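Local coordinates for origin of replication complex subunit 1B (Arabidopsis thaliana, PDB 5HH7), which binds the unmodified histone H3 tail through its BAH-PHD cassette and serves as a subunit of the origin recognition complex at replication origins, at residues Ala152-Ile157 against Ala181-Glu186. Sequence-based numbering, arbitrary orientation.
Sequences ARWYMI and ADIEME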
loop_
_atom_site.group_PDB
_atom_site.type_symbol
_atom_site.label_atom_id
_atom_site.label_comp_id
_atom_site.label_asym_id
_atom_site.label_seq_id
_atom_site.Cartn_x
_atom_site.Cartn_y
_atom_site.Cartn_z
ATOM N N ALA A 152 16.042 -4.017 2.097
ATOM C CA ALA A 152 14.646 -4.053 1.690
ATOM C C ALA A 152 14.296 -5.378 1.033
ATOM O O ALA A 152 15.044 -5.872 0.196
ATOM C CB ALA A 152 14.351 -2.905 0.738
ATOM N N ARG A 153 13.161 -5.951 1.424
ATOM C CA ARG A 153 12.605 -7.101 0.724
ATOM C C ARG A 153 11.400 -6.604 -0.059
ATOM O O ARG A 153 10.378 -6.236 0.525
ATOM C CB ARG A 153 12.190 -8.202 1.701
ATOM C CG ARG A 153 11.754 -9.494 1.011
ATOM C CD ARG A 153 11.333 -10.572 2.005
ATOM N NE ARG A 153 10.865 -11.776 1.320
ATOM C CZ ARG A 153 10.405 -12.860 1.938
ATOM N NH1 ARG A 153 10.351 -12.899 3.265
ATOM N NH2 ARG A 153 10.002 -13.909 1.230
ATOM N N TRP A 154 11.529 -6.584 -1.382
ATOM C CA TRP A 154 10.559 -5.903 -2.235
ATOM C C TRP A 154 9.206 -6.597 -2.330
ATOM O O TRP A 154 9.128 -7.817 -2.485
ATOM C CB TRP A 154 11.120 -5.725 -3.650
ATOM C CG TRP A 154 12.375 -4.908 -3.719
ATOM C CD1 TRP A 154 13.603 -5.330 -4.139
ATOM C CD2 TRP A 154 12.526 -3.529 -3.358
ATOM N NE1 TRP A 154 14.510 -4.299 -4.065
ATOM C CE2 TRP A 154 13.874 -3.181 -3.590
ATOM C CE3 TRP A 154 11.655 -2.555 -2.864
ATOM C CZ2 TRP A 154 14.371 -1.902 -3.340
ATOM C CZ3 TRP A 154 12.151 -1.285 -2.616
ATOM C CH2 TRP A 154 13.495 -0.971 -2.857
ATOM N N TYR A 155 8.143 -5.807 -2.246
ATOM C CA TYR A 155 6.833 -6.264 -2.669
ATOM C C TYR A 155 6.755 -6.067 -4.177
ATOM O O TYR A 155 7.568 -5.343 -4.766
ATOM C CB TYR A 155 5.712 -5.483 -1.975
ATOM C CG TYR A 155 5.505 -5.842 -0.516
ATOM C CD1 TYR A 155 4.780 -6.974 -0.156
ATOM C CD2 TYR A 155 6.019 -5.044 0.501
ATOM C CE1 TYR A 155 4.581 -7.311 1.171
ATOM C CE2 TYR A 155 5.826 -5.373 1.838
ATOM C CZ TYR A 155 5.103 -6.509 2.165
ATOM O OH TYR A 155 4.898 -6.850 3.483
ATOM N N MET A 156 5.781 -6.715 -4.801
ATOM C CA MET A 156 5.556 -6.559 -6.230
ATOM C C MET A 156 4.060 -6.601 -6.520
ATOM O O MET A 156 3.343 -7.449 -5.990
ATOM C CB MET A 156 6.285 -7.655 -7.013
ATOM C CG MET A 156 6.005 -7.654 -8.519
ATOM S SD MET A 156 6.926 -8.933 -9.412
ATOM C CE MET A 156 8.591 -8.271 -9.335
ATOM N N ILE A 157 3.586 -5.678 -7.350
ATOM C CA ILE A 157 2.187 -5.684 -7.756
ATOM C C ILE A 157 1.983 -6.771 -8.811
ATOM O O ILE A 157 2.911 -7.098 -9.553
ATOM C CB ILE A 157 1.734 -4.304 -8.283
ATOM C CG1 ILE A 157 2.515 -3.918 -9.539
ATOM C CG2 ILE A 157 1.897 -3.243 -7.200
ATOM C CD1 ILE A 157 2.058 -2.604 -10.157
ATOM N N ALA A 181 17.463 -5.742 -1.543
ATOM C CA ALA A 181 18.409 -4.697 -1.922
ATOM C C ALA A 181 18.791 -3.814 -0.739
ATOM O O ALA A 181 17.992 -3.605 0.178
ATOM C CB ALA A 181 17.839 -3.846 -3.046
ATOM N N ASP A 182 20.015 -3.302 -0.773
ATOM C CA ASP A 182 20.457 -2.307 0.195
ATOM C C ASP A 182 19.963 -0.938 -0.242
ATOM O O ASP A 182 20.240 -0.492 -1.355
ATOM C CB ASP A 182 21.980 -2.304 0.324
ATOM C CG ASP A 182 22.523 -3.609 0.878
ATOM O OD1 ASP A 182 21.715 -4.460 1.307
ATOM O OD2 ASP A 182 23.761 -3.775 0.895
ATOM N N ILE A 183 19.230 -0.279 0.647
ATOM C CA ILE A 183 18.592 0.995 0.349
ATOM C C ILE A 183 18.840 1.966 1.496
ATOM O O ILE A 183 18.674 1.611 2.660
ATOM C CB ILE A 183 17.068 0.811 0.178
ATOM C CG1 ILE A 183 16.757 -0.065 -1.040
ATOM C CG2 ILE A 183 16.369 2.155 0.058
ATOM C CD1 ILE A 183 16.934 0.642 -2.370
ATOM N N GLU A 184 19.249 3.189 1.174
ATOM C CA GLU A 184 19.437 4.209 2.198
ATOM C C GLU A 184 18.093 4.552 2.833
ATOM O O GLU A 184 17.081 4.645 2.136
ATOM C CB GLU A 184 20.071 5.462 1.596
ATOM C CG GLU A 184 21.502 5.267 1.128
ATOM C CD GLU A 184 21.889 6.228 0.020
ATOM O OE1 GLU A 184 22.961 6.860 0.126
ATOM O OE2 GLU A 184 21.124 6.343 -0.962
ATOM N N MET A 185 18.080 4.735 4.151
ATOM C CA MET A 185 16.844 5.061 4.861
ATOM C C MET A 185 16.256 6.385 4.385
ATOM O O MET A 185 15.059 6.630 4.526
ATOM C CB MET A 185 17.069 5.093 6.376
ATOM C CG MET A 185 17.287 3.725 7.003
ATOM S SD MET A 185 17.072 3.745 8.795
ATOM C CE MET A 185 15.294 3.907 8.920
ATOM N N GLU A 186 17.110 7.230 3.816
ATOM C CA GLU A 186 16.682 8.490 3.222
ATOM C C GLU A 186 15.691 8.261 2.078
ATOM O O GLU A 186 14.894 9.140 1.748
ATOM C CB GLU A 186 17.903 9.261 2.715
ATOM C CG GLU A 186 17.601 10.648 2.179
ATOM C CD GLU A 186 18.798 11.278 1.494
ATOM O OE1 GLU A 186 19.941 10.877 1.802
ATOM O OE2 GLU A 186 18.595 12.164 0.637
#
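A152 and A181 form a hydrogen-bonded antiparallel pair, each backbone giving and taking one bond: A152 N reaches A181 O at 2.8 Å, and A181 N reaches A152 O at 3.0 Å. Both methyls lie on one face of the sheet, where W154 and I183 join them. The indole meets A181 with its pyrrole corner, NE1 lying 3.5 Å from A181 CB. Its benzene edge takes the isoleucine: CD1 of I183 sits near the ring plane, 3.7 Å from W154 CZ2, with CG1 of I183 almost as close. A152 CB rests over one indole face, offset toward the rim, and also touches I183 CG1. With CG anti to the carbonyl carbon (chi1 -61°), the W154 ring is carried back along its own strand toward this pair. Farther out, W132 meets the indole with planes about 50° apart, A134 packs on A152 and W154, and R36 touches W154 and I183. The short strand segments run at 102° to each other within the curled beta-sheet of the BAH domain. The backbone bonds belong to a ladder W154 continues with D179 and T177; indole and isoleucine meet by dispersion alone.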